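Local coordinates for signal recognition particle receptor FtsY (Sulfolobus acidocaldarius, PDB 5L3S), which serves as the receptor for the signal recognition particle and belongs to the SRP54-type family, joining a helical bundle to a P-loop GTPase-type domain, at residues B[24-29]-B[68-73]; B[33-38]-B[42-47]; B[48-53]-B[262-267]; B[73-78]-B[289-294]. One frame throughout, in Å; residues are numbered along the deposited sequence.

Contact 1 of 4, residues B[24-29]-B[68-73]; sequences NDVIEE and EIVINT
V26 overlaps V70, and the two valines reach toward each other tip to tip. The contact belongs to the helical bundle of the SRP54-type fold, where helix 20-36 packs against helix 66-85. The axes of the two segments pass 10.1 Å apart, with a signed crossing angle of -39°. V26 meets its partner mainly through one branch. CG1 of V26 lies 3.7 Å from CG1 of V70 and also touches CG2 of V70, lying against both of its methyls. That branch stands between the backbone N and the carbonyl carbon of V26 (chi1 65°), which turns it to the facing helix. The other branch of V26, CG2, lies 4.2 Å from CG1 of I71. I27 adds its far end: CD1 of I27 lies 4.3 Å from CG1 of V70. No hydrogen bond joins the segments, and apolar packing alone holds them. L51 of helix 41-55 packs on both I27 and V70, so a third helix completes this layer. One turn on, the hydroxyl of T73 is turned back on its own helix. T73 OG1 donates to I69 O at 2.5 Å, tilted 34° from the carbonyl plane, while T73 N reaches the same oxygen from the opposite face.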
loop_
_atom_site.group_PDB
_atom_site.type_symbol
_atom_site.label_atom_id
_atom_site.label_comp_id
_atom_site.label_asym_id
_atom_site.label_seq_id
_atom_site.Cartn_x
_atom_site.Cartn_y
_atom_site.Cartn_z
ATOM N N ASN B 24 -22.659 24.690 -5.510
ATOM C CA ASN B 24 -22.341 23.652 -6.489
ATOM C C ASN B 24 -20.899 23.606 -6.999
ATOM O O ASN B 24 -20.256 22.558 -6.943
ATOM C CB ASN B 24 -23.325 23.708 -7.659
ATOM C CG ASN B 24 -24.715 23.248 -7.261
ATOM O OD1 ASN B 24 -24.877 22.492 -6.298
ATOM N ND2 ASN B 24 -25.723 23.691 -8.002
ATOM N N ASP B 25 -20.397 24.729 -7.500
ATOM C CA ASP B 25 -19.039 24.774 -8.034
ATOM C C ASP B 25 -17.978 24.430 -6.999
ATOM O O ASP B 25 -17.057 23.661 -7.275
ATOM C CB ASP B 25 -18.733 26.146 -8.628
ATOM C CG ASP B 25 -19.454 26.386 -9.927
ATOM O OD1 ASP B 25 -19.914 25.394 -10.530
ATOM O OD2 ASP B 25 -19.554 27.558 -10.344
ATOM N N VAL B 26 -18.088 25.011 -5.812
ATOM C CA VAL B 26 -17.065 24.781 -4.801
ATOM C C VAL B 26 -17.142 23.364 -4.222
ATOM O O VAL B 26 -16.114 22.771 -3.872
ATOM C CB VAL B 26 -17.099 25.860 -3.685
ATOM C CG1 VAL B 26 -18.400 25.797 -2.903
ATOM C CG2 VAL B 26 -15.898 25.702 -2.763
ATOM N N ILE B 27 -18.349 22.810 -4.136
ATOM C CA ILE B 27 -18.506 21.447 -3.627
ATOM C C ILE B 27 -17.810 20.450 -4.562
ATOM O O ILE B 27 -17.188 19.481 -4.110
ATOM C CB ILE B 27 -20.000 21.071 -3.426
ATOM C CG1 ILE B 27 -20.606 21.852 -2.262
ATOM C CG2 ILE B 27 -20.157 19.596 -3.118
ATOM C CD1 ILE B 27 -20.026 21.503 -0.926
ATOM N N GLU B 28 -17.891 20.696 -5.865
ATOM C CA GLU B 28 -17.207 19.829 -6.814
ATOM C C GLU B 28 -15.684 19.931 -6.738
ATOM O O GLU B 28 -14.998 18.908 -6.793
ATOM C CB GLU B 28 -17.706 20.040 -8.244
ATOM C CG GLU B 28 -19.136 19.549 -8.458
ATOM C CD GLU B 28 -19.344 18.122 -7.968
ATOM O OE1 GLU B 28 -18.740 17.191 -8.546
ATOM O OE2 GLU B 28 -20.111 17.929 -7.002
ATOM N N GLU B 29 -15.149 21.142 -6.618
ATOM C CA GLU B 29 -13.700 21.280 -6.440
ATOM C C GLU B 29 -13.243 20.561 -5.170
ATOM O O GLU B 29 -12.211 19.891 -5.164
ATOM C CB GLU B 29 -13.278 22.749 -6.387
ATOM C CG GLU B 29 -13.299 23.451 -7.735
ATOM C CD GLU B 29 -12.987 24.936 -7.637
ATOM O OE1 GLU B 29 -12.914 25.464 -6.505
ATOM O OE2 GLU B 29 -12.816 25.579 -8.696
ATOM N N GLU B 68 -15.169 30.694 0.237
ATOM C CA GLU B 68 -14.268 30.628 1.381
ATOM C C GLU B 68 -14.962 30.142 2.651
ATOM O O GLU B 68 -14.390 29.348 3.392
ATOM C CB GLU B 68 -13.561 31.960 1.636
ATOM C CG GLU B 68 -12.408 31.817 2.625
ATOM C CD GLU B 68 -11.646 33.108 2.853
ATOM O OE1 GLU B 68 -12.205 34.191 2.571
ATOM O OE2 GLU B 68 -10.485 33.033 3.315
ATOM N N ILE B 69 -16.186 30.612 2.901
ATOM C CA ILE B 69 -16.962 30.102 4.033
ATOM C C ILE B 69 -17.154 28.583 3.923
ATOM O O ILE B 69 -17.093 27.868 4.921
ATOM C CB ILE B 69 -18.333 30.813 4.184
ATOM C CG1 ILE B 69 -18.146 32.220 4.753
ATOM C CG2 ILE B 69 -19.255 30.040 5.119
ATOM C CD1 ILE B 69 -18.128 33.311 3.717
ATOM N N VAL B 70 -17.374 28.101 2.702
ATOM C CA VAL B 70 -17.541 26.672 2.457
ATOM C C VAL B 70 -16.273 25.910 2.803
ATOM O O VAL B 70 -16.316 24.901 3.511
ATOM C CB VAL B 70 -17.898 26.387 0.982
ATOM C CG1 VAL B 70 -17.898 24.880 0.698
ATOM C CG2 VAL B 70 -19.242 26.996 0.649
ATOM N N ILE B 71 -15.142 26.398 2.306
ATOM C CA ILE B 71 -13.858 25.747 2.544
ATOM C C ILE B 71 -13.510 25.761 4.029
ATOM O O ILE B 71 -13.077 24.749 4.586
ATOM C CB ILE B 71 -12.736 26.411 1.719
ATOM C CG1 ILE B 71 -12.954 26.137 0.225
ATOM C CG2 ILE B 71 -11.379 25.901 2.146
ATOM C CD1 ILE B 71 -12.048 26.946 -0.695
ATOM N N ASN B 72 -13.714 26.902 4.678
ATOM C CA ASN B 72 -13.427 26.998 6.106
ATOM C C ASN B 72 -14.362 26.149 6.957
ATOM O O ASN B 72 -13.936 25.568 7.952
ATOM C CB ASN B 72 -13.444 28.454 6.577
ATOM C CG ASN B 72 -12.198 29.196 6.167
ATOM O OD1 ASN B 72 -11.210 28.582 5.752
ATOM N ND2 ASN B 72 -12.227 30.518 6.277
ATOM N N THR B 73 -15.635 26.085 6.574
ATOM C CA THR B 73 -16.591 25.228 7.273
ATOM C C THR B 73 -16.141 23.759 7.170
ATOM O O THR B 73 -16.213 23.005 8.144
ATOM C CB THR B 73 -18.021 25.396 6.717
ATOM O OG1 THR B 73 -18.395 26.775 6.785
ATOM C CG2 THR B 73 -19.018 24.586 7.523
#

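Contact 2 of 4, residues B[33-38]-B[42-47]; sequences QLLDSD and EVTEKI
L34 and L35 pack on T44 where helix 20-36 ends and helix 41-55 has just begun. This is the turn of the helical hairpin formed by helices 20-36 and 41-55 in the SRP54-type helical bundle, and all three residues are buried. The packing comes first. CB of L34 lies 3.6 Å from OG1 of T44, and CD1 of L34 lies 4.1 Å from CG2 of T44. The two side chains run at a slant to each other. CG2 of T44 is anti to its backbone N (chi1 -73° for OG1), which sets the methyl against L34. L35 comes across T44 at about a right angle, with its CD2 4.0 Å from T44 OG1.

Several polar bonds lie within the helices and the turn. The hydroxyl of T44 is hydrogen-bonded to the carbonyl of S40, one turn back. On the other side, S37 OG donates to Q33 O at 2.9 Å. Helix 20-36 closes with a Schellman motif in which D38, with positive phi, is the C-prime residue. D38 N bonds to L35 O at 3.0 Å, and V39 N bonds to L34 O. The neighbouring protein chain packs on L35, and its backbone is hydrogen-bonded to D38 OD1.

No hydrogen bond crosses between the segments. The T44 hydroxyl oxygen touches the leucine carbons by van der Waals contact only. Its hydrogen bond goes to S40 O, just before its own helix, so it can be buried against them.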
loop_
_atom_site.group_PDB
_atom_site.type_symbol
_atom_site.label_atom_id
_atom_site.label_comp_id
_atom_site.label_asym_id
_atom_site.label_seq_id
_atom_site.Cartn_x
_atom_site.Cartn_y
_atom_site.Cartn_z
ATOM N N GLN B 33 -10.600 17.294 -4.610
ATOM C CA GLN B 33 -9.483 17.451 -3.690
ATOM C C GLN B 33 -9.444 16.307 -2.674
ATOM O O GLN B 33 -8.392 15.714 -2.437
ATOM C CB GLN B 33 -9.557 18.812 -2.975
ATOM C CG GLN B 33 -8.363 19.090 -2.068
ATOM C CD GLN B 33 -8.226 20.562 -1.699
ATOM O OE1 GLN B 33 -9.042 21.398 -2.099
ATOM N NE2 GLN B 33 -7.187 20.885 -0.932
ATOM N N LEU B 34 -10.591 15.993 -2.078
ATOM C CA LEU B 34 -10.670 14.885 -1.128
ATOM C C LEU B 34 -10.377 13.544 -1.807
ATOM O O LEU B 34 -9.643 12.717 -1.266
ATOM C CB LEU B 34 -12.044 14.839 -0.454
ATOM C CG LEU B 34 -12.403 16.066 0.410
ATOM C CD1 LEU B 34 -13.865 16.044 0.840
ATOM C CD2 LEU B 34 -11.493 16.123 1.601
ATOM N N LEU B 35 -10.950 13.325 -2.988
ATOM C CA LEU B 35 -10.733 12.058 -3.701
ATOM C C LEU B 35 -9.251 11.883 -4.007
ATOM O O LEU B 35 -8.694 10.793 -3.834
ATOM C CB LEU B 35 -11.541 12.001 -5.010
ATOM C CG LEU B 35 -13.074 11.905 -4.900
ATOM C CD1 LEU B 35 -13.726 11.995 -6.292
ATOM C CD2 LEU B 35 -13.489 10.611 -4.205
ATOM N N ASP B 36 -8.617 12.966 -4.449
ATOM C CA ASP B 36 -7.185 12.966 -4.731
ATOM C C ASP B 36 -6.368 12.676 -3.474
ATOM O O ASP B 36 -5.235 12.210 -3.559
ATOM C CB ASP B 36 -6.753 14.315 -5.310
ATOM C CG ASP B 36 -5.298 14.315 -5.766
ATOM O OD1 ASP B 36 -4.894 13.392 -6.511
ATOM O OD2 ASP B 36 -4.548 15.229 -5.369
ATOM N N SER B 37 -6.938 12.985 -2.314
ATOM C CA SER B 37 -6.258 12.803 -1.040
ATOM C C SER B 37 -6.509 11.410 -0.459
ATOM O O SER B 37 -6.197 11.149 0.704
ATOM C CB SER B 37 -6.748 13.862 -0.041
ATOM O OG SER B 37 -6.329 15.157 -0.441
ATOM N N ASP B 38 -7.081 10.529 -1.275
ATOM C CA ASP B 38 -7.446 9.186 -0.855
ATOM C C ASP B 38 -8.481 9.133 0.280
ATOM O O ASP B 38 -8.502 8.196 1.080
ATOM C CB ASP B 38 -6.182 8.368 -0.525
ATOM C CG ASP B 38 -5.336 8.104 -1.768
ATOM O OD1 ASP B 38 -5.883 7.524 -2.729
ATOM O OD2 ASP B 38 -4.154 8.526 -1.812
ATOM N N GLU B 42 -17.175 7.041 -1.104
ATOM C CA GLU B 42 -18.376 6.972 -0.280
ATOM C C GLU B 42 -18.316 7.927 0.928
ATOM O O GLU B 42 -19.312 8.544 1.292
ATOM C CB GLU B 42 -18.611 5.523 0.168
ATOM C CG GLU B 42 -18.845 4.522 -0.989
ATOM C CD GLU B 42 -17.568 4.109 -1.749
ATOM O OE1 GLU B 42 -16.448 4.231 -1.202
ATOM O OE2 GLU B 42 -17.692 3.657 -2.910
ATOM N N VAL B 43 -17.143 8.044 1.541
ATOM C CA VAL B 43 -16.960 8.941 2.677
ATOM C C VAL B 43 -16.935 10.402 2.220
ATOM O O VAL B 43 -17.527 11.275 2.855
ATOM C CB VAL B 43 -15.673 8.590 3.452
ATOM C CG1 VAL B 43 -15.354 9.649 4.512
ATOM C CG2 VAL B 43 -15.824 7.219 4.082
ATOM N N THR B 44 -16.250 10.655 1.111
ATOM C CA THR B 44 -16.237 11.983 0.490
ATOM C C THR B 44 -17.646 12.486 0.210
ATOM O O THR B 44 -17.987 13.628 0.533
ATOM C CB THR B 44 -15.400 11.963 -0.795
ATOM O OG1 THR B 44 -14.016 11.874 -0.441
ATOM C CG2 THR B 44 -15.615 13.224 -1.623
ATOM N N GLU B 45 -18.475 11.632 -0.381
ATOM C CA GLU B 45 -19.858 12.013 -0.654
ATOM C C GLU B 45 -20.648 12.373 0.618
ATOM O O GLU B 45 -21.355 13.387 0.655
ATOM C CB GLU B 45 -20.578 10.919 -1.432
ATOM C CG GLU B 45 -21.991 11.308 -1.836
ATOM C CD GLU B 45 -22.584 10.374 -2.871
ATOM O OE1 GLU B 45 -21.899 9.400 -3.262
ATOM O OE2 GLU B 45 -23.738 10.620 -3.292
ATOM N N LYS B 46 -20.526 11.554 1.660
ATOM C CA LYS B 46 -21.277 11.808 2.896
ATOM C C LYS B 46 -20.819 13.104 3.552
ATOM O O LYS B 46 -21.629 13.895 4.013
ATOM C CB LYS B 46 -21.129 10.648 3.880
ATOM C CG LYS B 46 -21.863 9.380 3.482
ATOM C CD LYS B 46 -21.456 8.224 4.387
ATOM C CE LYS B 46 -22.272 6.971 4.122
ATOM N NZ LYS B 46 -21.669 5.783 4.804
ATOM N N ILE B 47 -19.512 13.325 3.578
ATOM C CA ILE B 47 -18.969 14.529 4.193
ATOM C C ILE B 47 -19.439 15.791 3.469
ATOM O O ILE B 47 -19.778 16.803 4.100
ATOM C CB ILE B 47 -17.431 14.460 4.241
ATOM C CG1 ILE B 47 -17.005 13.552 5.395
ATOM C CG2 ILE B 47 -16.821 15.840 4.417
ATOM C CD1 ILE B 47 -15.529 13.300 5.445
#

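Contact 3 of 4, residues B[48-53]-B[262-267]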
loop_
_atom_site.group_PDB
_atom_site.type_symbol
_atom_site.label_atom_id
_atom_site.label_comp_id
_atom_site.label_asym_id
_atom_site.label_seq_id
_atom_site.Cartn_x
_atom_site.Cartn_y
_atom_site.Cartn_z
ATOM N N LEU B 48 -19.479 15.726 2.145
ATOM C CA LEU B 48 -19.900 16.881 1.368
ATOM C C LEU B 48 -21.414 17.096 1.438
ATOM O O LEU B 48 -21.898 18.232 1.341
ATOM C CB LEU B 48 -19.439 16.735 -0.080
ATOM C CG LEU B 48 -17.922 16.816 -0.244
ATOM C CD1 LEU B 48 -17.577 16.688 -1.698
ATOM C CD2 LEU B 48 -17.382 18.122 0.332
ATOM N N GLU B 49 -22.161 16.006 1.588
ATOM C CA GLU B 49 -23.604 16.117 1.798
ATOM C C GLU B 49 -23.869 16.748 3.158
ATOM O O GLU B 49 -24.789 17.555 3.296
ATOM C CB GLU B 49 -24.294 14.753 1.709
ATOM C CG GLU B 49 -24.477 14.228 0.294
ATOM C CD GLU B 49 -25.390 15.109 -0.537
ATOM O OE1 GLU B 49 -26.485 15.466 -0.046
ATOM O OE2 GLU B 49 -25.008 15.454 -1.678
ATOM N N ASP B 50 -23.059 16.380 4.154
ATOM C CA ASP B 50 -23.147 16.987 5.486
ATOM C C ASP B 50 -22.898 18.488 5.365
ATOM O O ASP B 50 -23.607 19.306 5.944
ATOM C CB ASP B 50 -22.095 16.394 6.438
ATOM C CG ASP B 50 -22.449 14.996 6.931
ATOM O OD1 ASP B 50 -23.618 14.581 6.780
ATOM O OD2 ASP B 50 -21.551 14.318 7.495
ATOM N N LEU B 51 -21.865 18.826 4.601
ATOM C CA LEU B 51 -21.428 20.200 4.409
ATOM C C LEU B 51 -22.524 21.053 3.760
ATOM O O LEU B 51 -22.881 22.117 4.272
ATOM C CB LEU B 51 -20.150 20.201 3.559
ATOM C CG LEU B 51 -19.551 21.563 3.211
ATOM C CD1 LEU B 51 -19.225 22.353 4.485
ATOM C CD2 LEU B 51 -18.323 21.390 2.317
ATOM N N LYS B 52 -23.063 20.574 2.644
ATOM C CA LYS B 52 -24.163 21.260 1.962
ATOM C C LYS B 52 -25.357 21.498 2.892
ATOM O O LYS B 52 -25.908 22.607 2.961
ATOM C CB LYS B 52 -24.599 20.456 0.736
ATOM C CG LYS B 52 -25.869 20.974 0.076
ATOM C CD LYS B 52 -26.269 20.102 -1.107
ATOM C CE LYS B 52 -25.171 20.049 -2.159
ATOM N NZ LYS B 52 -25.650 19.428 -3.428
ATOM N N ASN B 53 -25.746 20.458 3.623
ATOM C CA ASN B 53 -26.887 20.560 4.525
ATOM C C ASN B 53 -26.668 21.513 5.685
ATOM O O ASN B 53 -27.604 22.165 6.148
ATOM C CB ASN B 53 -27.278 19.189 5.055
ATOM C CG ASN B 53 -27.878 18.319 3.989
ATOM O OD1 ASN B 53 -28.639 18.796 3.151
ATOM N ND2 ASN B 53 -27.535 17.033 4.004
ATOM N N LEU B 262 -11.355 6.728 8.649
ATOM C CA LEU B 262 -11.299 5.953 9.885
ATOM C C LEU B 262 -12.088 6.610 11.016
ATOM O O LEU B 262 -12.871 5.956 11.706
ATOM C CB LEU B 262 -9.850 5.799 10.326
ATOM C CG LEU B 262 -9.010 4.787 9.574
ATOM C CD1 LEU B 262 -7.572 4.928 10.019
ATOM C CD2 LEU B 262 -9.549 3.418 9.892
ATOM N N ALA B 263 -11.861 7.902 11.207
ATOM C CA ALA B 263 -12.572 8.645 12.235
ATOM C C ALA B 263 -14.052 8.737 11.894
ATOM O O ALA B 263 -14.908 8.486 12.744
ATOM C CB ALA B 263 -11.974 10.030 12.393
ATOM N N TYR B 264 -14.353 9.083 10.645
ATOM C CA TYR B 264 -15.733 9.327 10.240
ATOM C C TYR B 264 -16.574 8.046 10.248
ATOM O O TYR B 264 -17.681 8.037 10.775
ATOM C CB TYR B 264 -15.783 10.017 8.862
ATOM C CG TYR B 264 -17.146 10.499 8.451
ATOM C CD1 TYR B 264 -18.015 9.680 7.743
ATOM C CD2 TYR B 264 -17.572 11.787 8.771
ATOM C CE1 TYR B 264 -19.270 10.129 7.368
ATOM C CE2 TYR B 264 -18.812 12.240 8.398
ATOM C CZ TYR B 264 -19.660 11.411 7.700
ATOM O OH TYR B 264 -20.903 11.876 7.338
ATOM N N GLU B 265 -16.044 6.971 9.676
ATOM C CA GLU B 265 -16.765 5.698 9.581
ATOM C C GLU B 265 -16.660 4.783 10.801
ATOM O O GLU B 265 -17.645 4.164 11.193
ATOM C CB GLU B 265 -16.272 4.898 8.372
ATOM C CG GLU B 265 -16.741 5.440 7.062
ATOM C CD GLU B 265 -18.234 5.326 6.924
ATOM O OE1 GLU B 265 -18.773 4.249 7.258
ATOM O OE2 GLU B 265 -18.864 6.312 6.495
ATOM N N LEU B 266 -15.463 4.668 11.366
ATOM C CA LEU B 266 -15.185 3.621 12.351
ATOM C C LEU B 266 -14.904 4.149 13.753
ATOM O O LEU B 266 -14.722 3.363 14.681
ATOM C CB LEU B 266 -14.000 2.770 11.894
ATOM C CG LEU B 266 -14.164 2.121 10.517
ATOM C CD1 LEU B 266 -12.923 1.333 10.132
ATOM C CD2 LEU B 266 -15.398 1.247 10.514
ATOM N N LYS B 267 -14.871 5.472 13.893
ATOM C CA LYS B 267 -14.472 6.112 15.141
ATOM C C LYS B 267 -13.136 5.590 15.648
ATOM O O LYS B 267 -12.966 5.387 16.848
ATOM C CB LYS B 267 -15.555 5.965 16.229
ATOM C CG LYS B 267 -16.834 6.732 15.924
ATOM C CD LYS B 267 -16.487 8.137 15.472
ATOM C CE LYS B 267 -17.579 8.758 14.618
ATOM N NZ LYS B 267 -17.072 9.969 13.916
#
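Two carboxylate oxygens lie at the edge of the Y264 ring, in its plane: D50 OD2, which is bonded to the hydroxyl, and E265 OE2, beside the ring carbons. Neither residue stacks on a face. The carboxylate of D50 comes from the opposite direction, its plane turned 43° from that of the ring. Y264 OH donates to D50 OD2, and the two oxygens are only 2.5 Å apart. The phenol meets OD2 on the syn side, 30° out of the carboxylate plane. With CG anti to its backbone N (chi1 -171°), the tyrosine spans the gap between segments 48-53 and 262-267, whose nearest CA atoms, those of D50 and Y264, are 11.7 Å apart. K46 and I47 of helix 41-55 pack on Y264, so the ring also rests on the turn before D50.

This surface contact ties helix 41-55 of the helical bundle to helix 258-266 of the GTPase-type domain. Helix 258-266 has a wider pi-type turn at 262-266. After it, K267 has positive phi, and its side chain folds back so that NZ donates to A263 O at 2.9 Å, from above the carbonyl plane.

One short hydrogen bond carries the contact. The acceptor is a carboxylate, which would probably strengthen the bond and polarise the phenol O-H toward D50.

Contact 4 of 4, residues B[73-78]-B[289-294]; sequences TLKKSI and WFVERI
This is a buried helix-to-helix packing contact between the helical bundle and the C-terminal helix of the chain. Helix 66-85 meets helix 287-295, and the axes of the two segments pass 10.2 Å apart. They run roughly antiparallel, at 143° between their directions.

V291 and I78 carry the contact. CG2 of V291 lies 3.9 Å from CG2 of I78, and their side chains run at a slant to each other. The other methyl of V291, CG1, lies 4.1 Å from CB of K75 and touches its CG as well. The valine thus fits across one turn of helix 66-85, with one branch on each of these side chains. CG2 of I78 also reaches F290. It sits near the plane of the ring, at the edge, 3.9 Å from CE2 of F290. I294 CG1 lies on one face, 4.0 Å above the plane and offset toward the ring's rim. From K75 CG onward the chain is extended and runs on beyond V291. K75 NZ ends 4.9 Å from E292 OE2, so the opposite charges are near but not in contact.

L260 of helix 258-266 packs on both I78 and F290, and F295 covers K75 and I78. The arrangement is that of the SRP GTPase family, in which the C-terminal helix of the GTPase-type domain packs back on the N-terminal helical bundle.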
loop_
_atom_site.group_PDB
_atom_site.type_symbol
_atom_site.label_atom_id
_atom_site.label_comp_id
_atom_site.label_asym_id
_atom_site.label_seq_id
_atom_site.Cartn_x
_atom_site.Cartn_y
_atom_site.Cartn_z
ATOM N N THR B 73 -15.635 26.085 6.574
ATOM C CA THR B 73 -16.591 25.228 7.273
ATOM C C THR B 73 -16.141 23.759 7.170
ATOM O O THR B 73 -16.213 23.005 8.144
ATOM C CB THR B 73 -18.021 25.396 6.717
ATOM O OG1 THR B 73 -18.395 26.775 6.785
ATOM C CG2 THR B 73 -19.018 24.586 7.523
ATOM N N LEU B 74 -15.662 23.361 5.995
ATOM C CA LEU B 74 -15.165 21.991 5.819
ATOM C C LEU B 74 -13.901 21.700 6.633
ATOM O O LEU B 74 -13.784 20.640 7.255
ATOM C CB LEU B 74 -14.921 21.670 4.339
ATOM C CG LEU B 74 -14.423 20.242 4.092
ATOM C CD1 LEU B 74 -15.453 19.246 4.594
ATOM C CD2 LEU B 74 -14.116 19.992 2.607
ATOM N N LYS B 75 -12.947 22.627 6.621
ATOM C CA LYS B 75 -11.718 22.450 7.388
ATOM C C LYS B 75 -12.040 22.323 8.868
ATOM O O LYS B 75 -11.447 21.512 9.575
ATOM C CB LYS B 75 -10.765 23.627 7.185
ATOM C CG LYS B 75 -10.170 23.744 5.792
ATOM C CD LYS B 75 -9.121 24.850 5.791
ATOM C CE LYS B 75 -8.604 25.139 4.398
ATOM N NZ LYS B 75 -7.553 26.199 4.433
ATOM N N LYS B 76 -12.984 23.141 9.325
ATOM C CA LYS B 76 -13.422 23.125 10.713
ATOM C C LYS B 76 -14.157 21.828 11.063
ATOM O O LYS B 76 -13.955 21.275 12.142
ATOM C CB LYS B 76 -14.288 24.356 11.000
ATOM C CG LYS B 76 -15.026 24.337 12.332
ATOM C CD LYS B 76 -14.074 24.314 13.521
ATOM C CE LYS B 76 -14.842 24.449 14.832
ATOM N NZ LYS B 76 -13.974 24.323 16.036
ATOM N N SER B 77 -14.989 21.326 10.151
ATOM C CA SER B 77 -15.696 20.063 10.398
ATOM C C SER B 77 -14.745 18.863 10.427
ATOM O O SER B 77 -14.888 17.967 11.261
ATOM C CB SER B 77 -16.802 19.824 9.370
ATOM O OG SER B 77 -17.844 20.780 9.522
ATOM N N ILE B 78 -13.785 18.844 9.510
ATOM C CA ILE B 78 -12.788 17.785 9.493
ATOM C C ILE B 78 -11.962 17.817 10.783
ATOM O O ILE B 78 -11.700 16.769 11.391
ATOM C CB ILE B 78 -11.882 17.874 8.247
ATOM C CG1 ILE B 78 -12.710 17.661 6.977
ATOM C CG2 ILE B 78 -10.760 16.828 8.309
ATOM C CD1 ILE B 78 -11.900 17.757 5.692
ATOM N N TRP B 289 -2.444 19.173 11.699
ATOM C CA TRP B 289 -1.403 18.771 10.764
ATOM C C TRP B 289 -2.010 18.098 9.527
ATOM O O TRP B 289 -1.606 18.369 8.394
ATOM C CB TRP B 289 -0.426 17.826 11.467
ATOM C CG TRP B 289 0.764 17.441 10.654
ATOM C CD1 TRP B 289 1.991 18.034 10.671
ATOM C CD2 TRP B 289 0.852 16.363 9.714
ATOM N NE1 TRP B 289 2.839 17.395 9.798
ATOM C CE2 TRP B 289 2.165 16.364 9.199
ATOM C CE3 TRP B 289 -0.050 15.398 9.257
ATOM C CZ2 TRP B 289 2.595 15.444 8.248
ATOM C CZ3 TRP B 289 0.377 14.490 8.305
ATOM C CH2 TRP B 289 1.690 14.512 7.822
ATOM N N PHE B 290 -2.990 17.232 9.761
ATOM C CA PHE B 290 -3.688 16.513 8.694
ATOM C C PHE B 290 -4.444 17.466 7.763
ATOM O O PHE B 290 -4.394 17.337 6.534
ATOM C CB PHE B 290 -4.667 15.504 9.308
ATOM C CG PHE B 290 -5.565 14.832 8.305
ATOM C CD1 PHE B 290 -5.162 13.668 7.660
ATOM C CD2 PHE B 290 -6.816 15.361 8.005
ATOM C CE1 PHE B 290 -5.989 13.049 6.739
ATOM C CE2 PHE B 290 -7.643 14.744 7.084
ATOM C CZ PHE B 290 -7.229 13.578 6.461
ATOM N N VAL B 291 -5.162 18.407 8.359
ATOM C CA VAL B 291 -5.951 19.369 7.598
ATOM C C VAL B 291 -5.059 20.268 6.744
ATOM O O VAL B 291 -5.395 20.602 5.602
ATOM C CB VAL B 291 -6.852 20.218 8.538
ATOM C CG1 VAL B 291 -7.421 21.415 7.818
ATOM C CG2 VAL B 291 -7.963 19.358 9.113
ATOM N N GLU B 292 -3.914 20.655 7.293
ATOM C CA GLU B 292 -2.971 21.466 6.532
ATOM C C GLU B 292 -2.384 20.683 5.360
ATOM O O GLU B 292 -2.249 21.219 4.261
ATOM C CB GLU B 292 -1.871 22.030 7.433
ATOM C CG GLU B 292 -2.360 23.206 8.282
ATOM C CD GLU B 292 -2.997 24.314 7.442
ATOM O OE1 GLU B 292 -2.309 24.847 6.544
ATOM O OE2 GLU B 292 -4.184 24.646 7.674
ATOM N N ARG B 293 -2.069 19.415 5.591
ATOM C CA ARG B 293 -1.489 18.569 4.535
ATOM C C ARG B 293 -2.436 18.494 3.340
ATOM O O ARG B 293 -2.052 18.765 2.200
ATOM C CB ARG B 293 -1.235 17.171 5.067
ATOM C CG ARG B 293 -0.547 16.227 4.070
ATOM C CD ARG B 293 0.056 15.048 4.810
ATOM N NE ARG B 293 0.816 14.142 3.949
ATOM C CZ ARG B 293 2.097 14.307 3.629
ATOM N NH1 ARG B 293 2.776 15.356 4.080
ATOM N NH2 ARG B 293 2.699 13.426 2.842
ATOM N N ILE B 294 -3.687 18.160 3.632
ATOM C CA ILE B 294 -4.717 18.010 2.614
ATOM C C ILE B 294 -5.049 19.300 1.869
ATOM O O ILE B 294 -5.110 19.309 0.641
ATOM C CB ILE B 294 -5.998 17.408 3.216
ATOM C CG1 ILE B 294 -5.761 15.931 3.540
ATOM C CG2 ILE B 294 -7.191 17.606 2.271
ATOM C CD1 ILE B 294 -6.999 15.082 3.470
#

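From the N terminus, helix 20-36 enters contact 1 first and contact 2 second. Contact 2 closes a short turn to helix 41-55, and this small loop lies within the larger one that contact 1 closes at helix 66-85. Helix 41-55 goes on into contact 3, which closes only at helix 258-266 and so crosses both contact 1 and contact 4. Helix 66-85 links contacts 1 and 4, which share T73; contact 4 closes last, at helix 287-295. Segment 48-53 touches both contact 1 and contact 4 through L51. Contacts 1 and 2 build the helical bundle, while contacts 3 and 4 fasten it to the GTPase-type domain.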